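Local coordinates for protein eukaryotic initiation factor 4F subunit P150 (Saccharomyces cerevisiae, PDB 2VSO) that scaffolds the mRNA cap-binding eIF4F complex, an initial point of assembly for the translation apparatus, and is represented here by its middle, eIF4A-binding MIF4G domain, at residues Met193-Phe198 against Ser243-Ser248; Glu219-Val224 against Asp247-Ile252; Ile65-Thr70 against Glu106-Ile111. All coordinates share one frame; numbering follows the deposited sequence.

Contact 1: Met193-Phe198 against Ser243-Ser248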
# COMPACT_ATOMS: atom_id res chain seq x y z
N MET C 193 -18.28 -23.18 -10.60
CA MET C 193 -17.91 -22.51 -9.35
C MET C 193 -17.84 -20.99 -9.53
O MET C 193 -18.02 -20.23 -8.57
CB MET C 193 -16.59 -23.06 -8.81
CG MET C 193 -16.18 -22.47 -7.48
SD MET C 193 -17.03 -23.13 -6.02
CE MET C 193 -16.33 -24.78 -5.98
N MET C 194 -17.60 -20.55 -10.76
CA MET C 194 -17.61 -19.14 -11.10
C MET C 194 -19.05 -18.62 -11.19
O MET C 194 -19.31 -17.44 -10.94
CB MET C 194 -16.88 -18.93 -12.43
CG MET C 194 -16.39 -17.52 -12.68
SD MET C 194 -15.07 -17.01 -11.57
CE MET C 194 -16.02 -16.22 -10.30
N PHE C 195 -19.99 -19.50 -11.52
CA PHE C 195 -21.40 -19.12 -11.54
C PHE C 195 -21.87 -18.94 -10.12
O PHE C 195 -22.66 -18.05 -9.82
CB PHE C 195 -22.27 -20.19 -12.23
CG PHE C 195 -22.32 -20.08 -13.73
CD1 PHE C 195 -21.30 -20.58 -14.51
CD2 PHE C 195 -23.41 -19.48 -14.35
CE1 PHE C 195 -21.35 -20.47 -15.90
CE2 PHE C 195 -23.46 -19.36 -15.73
CZ PHE C 195 -22.44 -19.86 -16.50
N GLU C 196 -21.38 -19.80 -9.24
CA GLU C 196 -21.86 -19.82 -7.88
C GLU C 196 -21.32 -18.58 -7.22
O GLU C 196 -21.96 -17.98 -6.36
CB GLU C 196 -21.39 -21.09 -7.17
CG GLU C 196 -22.29 -21.56 -6.04
CD GLU C 196 -21.76 -22.82 -5.39
OE1 GLU C 196 -21.57 -22.84 -4.16
OE2 GLU C 196 -21.52 -23.79 -6.14
N CYS C 197 -20.15 -18.17 -7.68
CA CYS C 197 -19.48 -16.97 -7.19
C CYS C 197 -20.21 -15.68 -7.57
O CYS C 197 -20.60 -14.90 -6.70
CB CYS C 197 -18.06 -16.92 -7.72
SG CYS C 197 -16.92 -16.26 -6.57
N PHE C 198 -20.39 -15.47 -8.87
CA PHE C 198 -21.19 -14.35 -9.36
C PHE C 198 -22.60 -14.39 -8.78
O PHE C 198 -23.19 -13.36 -8.48
CB PHE C 198 -21.25 -14.34 -10.89
CG PHE C 198 -20.01 -13.79 -11.55
CD1 PHE C 198 -19.25 -14.58 -12.40
CD2 PHE C 198 -19.60 -12.48 -11.32
CE1 PHE C 198 -18.12 -14.08 -13.01
CE2 PHE C 198 -18.46 -11.97 -11.93
CZ PHE C 198 -17.72 -12.77 -12.78
N SER C 243 -22.61 -15.58 -20.94
CA SER C 243 -22.82 -14.24 -21.42
C SER C 243 -24.13 -13.72 -20.84
O SER C 243 -24.28 -12.53 -20.57
CB SER C 243 -22.86 -14.23 -22.94
N GLN C 244 -25.08 -14.63 -20.64
CA GLN C 244 -26.41 -14.27 -20.14
C GLN C 244 -26.40 -13.93 -18.66
O GLN C 244 -27.29 -13.24 -18.18
CB GLN C 244 -27.39 -15.42 -20.38
CG GLN C 244 -27.55 -15.83 -21.83
CD GLN C 244 -28.18 -17.21 -21.96
OE1 GLN C 244 -28.03 -18.06 -21.08
NE2 GLN C 244 -28.89 -17.43 -23.05
N LEU C 245 -25.42 -14.43 -17.93
CA LEU C 245 -25.30 -14.13 -16.51
C LEU C 245 -24.68 -12.74 -16.33
O LEU C 245 -25.07 -11.98 -15.45
CB LEU C 245 -24.46 -15.18 -15.79
CG LEU C 245 -24.32 -14.93 -14.29
CD1 LEU C 245 -25.56 -15.39 -13.55
CD2 LEU C 245 -23.06 -15.57 -13.71
N LEU C 246 -23.71 -12.43 -17.19
CA LEU C 246 -23.12 -11.10 -17.22
C LEU C 246 -24.17 -10.06 -17.62
O LEU C 246 -24.18 -8.95 -17.10
CB LEU C 246 -21.92 -11.07 -18.16
CG LEU C 246 -20.69 -11.82 -17.65
CD1 LEU C 246 -19.49 -11.60 -18.55
CD2 LEU C 246 -20.36 -11.44 -16.22
N ASP C 247 -25.06 -10.43 -18.53
CA ASP C 247 -26.17 -9.56 -18.89
C ASP C 247 -26.94 -9.11 -17.65
O ASP C 247 -27.11 -7.92 -17.41
CB ASP C 247 -27.09 -10.25 -19.90
CG ASP C 247 -26.45 -10.42 -21.27
OD1 ASP C 247 -25.47 -9.70 -21.56
OD2 ASP C 247 -26.93 -11.28 -22.05
N SER C 248 -27.40 -10.07 -16.85
CA SER C 248 -28.11 -9.79 -15.60
C SER C 248 -27.27 -8.93 -14.67
O SER C 248 -27.76 -7.96 -14.09
CB SER C 248 -28.47 -11.09 -14.87
OG SER C 248 -29.16 -12.00 -15.70
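F195 is the first residue of its helix to meet L245, the leucine that carries the other side of this contact. Its CB does not point straight across, but with chi1 at -84° the ring hangs beside the backbone N, and CD2 on the near side of the ring comes to 4.0 Å from L245 CD2. The methyl approaches the ring obliquely. These two residues also have the nearest CA atoms of the two segments, 8.1 Å apart, a spacing at which L245 reaches across to both F195 and F198. L245 supplies the length by extending CG anti to its own backbone N (chi1 -179°), while its CD2 methyl is small enough to touch both phenylalanines. The contact joins helices 191-206 and 242-257, two helices of the MIF4G domain, an all-helical, HEAT-type solenoid. One turn after F195, F198 directs its CB toward the leucine. That carbon lies 3.6 Å from L245 CD2, and the same methyl sits 4.1 Å from F198 CG, so it rests at the root of the ring. Near the far end of the ring L246 is a distant neighbour at the edge of contact, its CD2 4.5 Å from F198 CZ. F228, from helix 211-228, meets both phenylalanine rings, edge-to-face with F195, and also touches L245.

Contact 2: Glu219-Val224 against Asp247-Ile252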
# COMPACT_ATOMS: atom_id res chain seq x y z
N GLU C 219 -13.03 -5.99 -9.74
CA GLU C 219 -11.77 -6.71 -9.84
C GLU C 219 -11.94 -8.10 -10.43
O GLU C 219 -11.11 -8.54 -11.23
CB GLU C 219 -11.06 -6.76 -8.50
CG GLU C 219 -10.64 -5.41 -7.97
CD GLU C 219 -10.16 -5.48 -6.53
OE1 GLU C 219 -10.27 -6.56 -5.92
OE2 GLU C 219 -9.68 -4.46 -6.01
N LEU C 220 -13.02 -8.79 -10.05
CA LEU C 220 -13.31 -10.11 -10.60
C LEU C 220 -13.65 -10.04 -12.09
O LEU C 220 -13.08 -10.75 -12.90
CB LEU C 220 -14.45 -10.75 -9.83
CG LEU C 220 -14.78 -12.21 -10.17
CD1 LEU C 220 -13.60 -13.14 -9.89
CD2 LEU C 220 -15.99 -12.64 -9.39
N LEU C 221 -14.56 -9.15 -12.45
CA LEU C 221 -14.86 -8.92 -13.85
C LEU C 221 -13.64 -8.48 -14.68
O LEU C 221 -13.53 -8.79 -15.86
CB LEU C 221 -15.97 -7.90 -13.98
CG LEU C 221 -17.32 -8.44 -13.55
CD1 LEU C 221 -18.26 -7.29 -13.25
CD2 LEU C 221 -17.87 -9.33 -14.64
N ASN C 222 -12.72 -7.75 -14.07
CA ASN C 222 -11.51 -7.39 -14.79
C ASN C 222 -10.58 -8.57 -14.99
O ASN C 222 -9.96 -8.72 -16.03
CB ASN C 222 -10.79 -6.21 -14.14
CG ASN C 222 -11.34 -4.87 -14.59
OD1 ASN C 222 -11.36 -4.56 -15.79
ND2 ASN C 222 -11.79 -4.07 -13.64
N THR C 223 -10.52 -9.43 -13.98
CA THR C 223 -9.69 -10.62 -14.03
C THR C 223 -10.23 -11.72 -14.96
O THR C 223 -9.48 -12.36 -15.68
CB THR C 223 -9.49 -11.22 -12.62
OG1 THR C 223 -8.79 -10.28 -11.81
CG2 THR C 223 -8.69 -12.53 -12.67
N VAL C 224 -11.55 -11.89 -14.98
CA VAL C 224 -12.15 -13.13 -15.46
C VAL C 224 -13.35 -12.90 -16.37
O VAL C 224 -13.88 -13.84 -16.95
CB VAL C 224 -12.55 -13.92 -14.18
CG1 VAL C 224 -13.98 -14.40 -14.13
CG2 VAL C 224 -11.46 -14.85 -13.69
N ASP C 247 -25.06 -10.43 -18.53
CA ASP C 247 -26.17 -9.56 -18.89
C ASP C 247 -26.94 -9.11 -17.65
O ASP C 247 -27.11 -7.92 -17.41
CB ASP C 247 -27.09 -10.25 -19.90
CG ASP C 247 -26.45 -10.42 -21.27
OD1 ASP C 247 -25.47 -9.70 -21.56
OD2 ASP C 247 -26.93 -11.28 -22.05
N SER C 248 -27.40 -10.07 -16.85
CA SER C 248 -28.11 -9.79 -15.60
C SER C 248 -27.27 -8.93 -14.67
O SER C 248 -27.76 -7.96 -14.09
CB SER C 248 -28.47 -11.09 -14.87
OG SER C 248 -29.16 -12.00 -15.70
N LEU C 249 -26.01 -9.32 -14.51
CA LEU C 249 -25.10 -8.67 -13.57
C LEU C 249 -24.83 -7.20 -13.92
O LEU C 249 -24.81 -6.33 -13.04
CB LEU C 249 -23.80 -9.46 -13.51
CG LEU C 249 -22.62 -8.91 -12.72
CD1 LEU C 249 -23.03 -8.48 -11.32
CD2 LEU C 249 -21.50 -9.93 -12.68
N PHE C 250 -24.62 -6.92 -15.20
CA PHE C 250 -24.39 -5.57 -15.66
C PHE C 250 -25.65 -4.71 -15.58
O PHE C 250 -25.58 -3.49 -15.46
CB PHE C 250 -23.79 -5.57 -17.07
CG PHE C 250 -22.30 -5.78 -17.08
CD1 PHE C 250 -21.77 -7.06 -17.05
CD2 PHE C 250 -21.43 -4.71 -17.08
CE1 PHE C 250 -20.41 -7.25 -17.05
CE2 PHE C 250 -20.07 -4.89 -17.09
CZ PHE C 250 -19.55 -6.16 -17.07
N GLY C 251 -26.81 -5.35 -15.62
CA GLY C 251 -28.06 -4.64 -15.41
C GLY C 251 -28.27 -4.24 -13.96
O GLY C 251 -29.01 -3.32 -13.67
N ILE C 252 -27.62 -4.94 -13.05
CA ILE C 252 -27.72 -4.64 -11.63
C ILE C 252 -26.80 -3.50 -11.33
O ILE C 252 -27.05 -2.70 -10.42
CB ILE C 252 -27.31 -5.85 -10.76
CG1 ILE C 252 -28.42 -6.90 -10.73
CG2 ILE C 252 -26.99 -5.42 -9.34
CD1 ILE C 252 -28.02 -8.15 -10.02
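L221 is the hub here: it faces helix 242-257 and its two methyls meet L249 and F250, neighbours in sequence on that helix. Its CG lies beside the backbone N (chi1 -71°) and the chain then extends (chi2 161°), which carries the fork out into the gap between the helices. That reach is needed, because the nearest backbones, at L221 and L249, are 10.2 Å apart from CA to CA. A leucine suits the place, being long enough to cross half of this gap and branched enough to serve two partners at once.

Against L249 the meeting is tip to tip, with CD2 of L221 4.2 Å from CD2 of L249. L249 also points toward its partner, its CG lying anti to the backbone N. F250 arrives from the opposite direction to L221 and applies the outer part of its ring: CE1 is 4.1 Å from L221 CD2, and CZ is 4.2 Å from L221 CD1. Both methyls of the leucine are therefore used by this one ring, and CD2 is shared with L249. All three residues are buried and wholly apolar at the points where they touch, so the contact gives up no polar group to the core.

On the side of helix 211-228 turned from this seam, T223 OG1 donates to E219 O at 3.0 Å. That carbonyl also accepts the helical bond from T223 N, the two donors reaching it from opposite faces of its plane.

The seam sits within the helical stack of the HEAT-type MIF4G domain: L249 continues onto F198 and L205 of helix 191-206, F250 touches R277 of helix 264-278, and T223 packs on F182 and R185 of helix 163-185.

Contact 3: Ile65-Thr70 against Glu106-Ile111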
# COMPACT_ATOMS: atom_id res chain seq x y z
N ILE C 65 4.20 -36.14 -0.12
CA ILE C 65 4.23 -37.10 0.98
C ILE C 65 3.08 -38.11 0.88
O ILE C 65 3.16 -39.22 1.42
CB ILE C 65 4.18 -36.41 2.35
CG1 ILE C 65 5.59 -36.05 2.81
CG2 ILE C 65 3.54 -37.30 3.39
CD1 ILE C 65 5.62 -35.33 4.14
N SER C 66 2.03 -37.72 0.18
CA SER C 66 0.81 -38.52 0.09
C SER C 66 0.93 -39.84 -0.69
O SER C 66 -0.04 -40.60 -0.76
CB SER C 66 -0.35 -37.66 -0.45
OG SER C 66 -1.13 -37.13 0.61
N VAL C 67 2.09 -40.11 -1.28
CA VAL C 67 2.31 -41.41 -1.94
C VAL C 67 2.25 -42.52 -0.89
O VAL C 67 1.85 -43.63 -1.19
CB VAL C 67 3.68 -41.53 -2.65
CG1 VAL C 67 4.18 -40.18 -3.12
CG2 VAL C 67 4.70 -42.20 -1.73
N TRP C 68 2.66 -42.16 0.32
CA TRP C 68 2.73 -43.06 1.46
C TRP C 68 1.46 -43.01 2.31
O TRP C 68 1.49 -43.30 3.50
CB TRP C 68 3.93 -42.68 2.34
CG TRP C 68 5.22 -42.56 1.58
CD1 TRP C 68 5.89 -41.41 1.28
CD2 TRP C 68 5.99 -43.63 1.03
NE1 TRP C 68 7.03 -41.71 0.57
CE2 TRP C 68 7.12 -43.06 0.40
CE3 TRP C 68 5.84 -45.03 1.01
CZ2 TRP C 68 8.08 -43.83 -0.24
CZ3 TRP C 68 6.80 -45.79 0.37
CH2 TRP C 68 7.91 -45.19 -0.24
N GLU C 69 0.35 -42.63 1.69
CA GLU C 69 -0.91 -42.55 2.41
C GLU C 69 -2.03 -43.15 1.58
O GLU C 69 -1.85 -43.51 0.40
CB GLU C 69 -1.27 -41.10 2.77
CG GLU C 69 -0.31 -40.38 3.72
CD GLU C 69 -0.67 -38.91 3.93
OE1 GLU C 69 -0.50 -38.40 5.05
OE2 GLU C 69 -1.13 -38.25 2.97
N THR C 70 -3.21 -43.23 2.18
CA THR C 70 -4.29 -44.00 1.61
C THR C 70 -5.49 -43.12 1.29
O THR C 70 -6.26 -43.39 0.38
CB THR C 70 -4.67 -45.16 2.57
OG1 THR C 70 -3.57 -46.08 2.64
CG2 THR C 70 -5.92 -45.89 2.12
N GLU C 106 2.69 -30.79 -11.31
CA GLU C 106 3.90 -31.52 -10.93
C GLU C 106 3.69 -32.54 -9.81
O GLU C 106 4.64 -33.15 -9.33
CB GLU C 106 5.01 -30.53 -10.57
CG GLU C 106 5.19 -29.42 -11.61
CD GLU C 106 6.50 -28.68 -11.47
OE1 GLU C 106 7.30 -29.04 -10.58
OE2 GLU C 106 6.73 -27.72 -12.25
N LEU C 107 2.44 -32.75 -9.41
CA LEU C 107 2.17 -33.76 -8.41
C LEU C 107 2.62 -35.11 -8.94
O LEU C 107 2.50 -35.38 -10.14
CB LEU C 107 0.69 -33.83 -8.06
CG LEU C 107 0.40 -34.71 -6.84
CD1 LEU C 107 0.86 -34.01 -5.57
CD2 LEU C 107 -1.07 -35.11 -6.74
N ASN C 108 3.13 -35.94 -8.05
CA ASN C 108 3.50 -37.31 -8.37
C ASN C 108 2.24 -38.05 -8.79
O ASN C 108 1.27 -38.09 -8.04
CB ASN C 108 4.11 -37.95 -7.13
CG ASN C 108 4.66 -39.33 -7.41
OD1 ASN C 108 4.77 -39.76 -8.56
ND2 ASN C 108 5.02 -40.04 -6.34
N PRO C 109 2.25 -38.63 -10.01
CA PRO C 109 1.06 -39.34 -10.53
C PRO C 109 0.77 -40.66 -9.79
O PRO C 109 -0.36 -41.16 -9.84
CB PRO C 109 1.44 -39.64 -11.99
CG PRO C 109 2.65 -38.79 -12.28
CD PRO C 109 3.35 -38.60 -10.98
N ASP C 110 1.77 -41.22 -9.10
CA ASP C 110 1.59 -42.49 -8.39
C ASP C 110 0.60 -42.38 -7.23
O ASP C 110 0.23 -43.39 -6.62
CB ASP C 110 2.93 -43.02 -7.86
CG ASP C 110 3.94 -43.31 -8.96
OD1 ASP C 110 3.51 -43.60 -10.10
OD2 ASP C 110 5.15 -43.25 -8.68
N ILE C 111 0.18 -41.15 -6.92
CA ILE C 111 -0.60 -40.87 -5.72
C ILE C 111 -2.09 -41.17 -5.85
O ILE C 111 -2.73 -40.81 -6.84
CB ILE C 111 -0.37 -39.42 -5.24
CG1 ILE C 111 1.09 -39.24 -4.81
CG2 ILE C 111 -1.34 -39.05 -4.11
CD1 ILE C 111 1.45 -37.82 -4.44
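With CG1 of I111 set anti to its carbonyl carbon (chi1 -65°) and CG of N108 anti to its backbone N (chi1 -174°), two side chains from one turn converge on V67, and I111 also reaches S66. I111 does most of the covering. Its CG1 lies 3.6 Å from V67 CG1, the two side chains crossing at about a right angle, while CG2, the other branch, rests 4.0 Å from S66 CB. A beta-branched isoleucine suits this position because each arm finds its own neighbour.

The amide of N108 comes across V67 in the same steep manner, with ND2 3.3 Å from V67 CG1, a van der Waals contact. These are the loops that follow helices 52-64 and 93-106 in the helical-repeat MIF4G domain, so the contact joins two interhelical connections. One runs through a short 3-10 segment, 65-67. The other makes a type I beta turn from N108 to I111, where P109 fits the second position with phi at -70° and N108 OD1 accepts a weak bond from D110 N.

Cutting I111 back to an alanine is likely to take away the apolar partner that it gives V67 CG1 and S66 CB and to open a gap between the loops.

S66 OG donates to E69 OE2 at 2.6 Å, nearly along the C-O axis of the carboxylate, and E69 OE1 is hydrogen-bonded to T74 OG1 at the start of helix 73-88. N108 N is likewise bonded to N64 OD1, tying the turn back to helix 52-64.

Contacts 1 and 2 belong to one continuous apolar core, their centres only 8 Å apart. Both draw on helix 242-257, which receives helices 191-206 and 211-228, consecutive in the chain, and they share D247 and S248. F198 of contact 1 bridges them, its CD2 lying 3.5 Å from L249 CD2, and L246 CD2 stands 3.6 Å from L221 CD2. Contact 3 is a separate loop junction that closes earlier in the chain; its centre is about 35 Å from that of contact 1 and about 39 Å from that of contact 2, on the opposite side of the chain's centre from the latter. No other protein chain of the assembly touches any of the three.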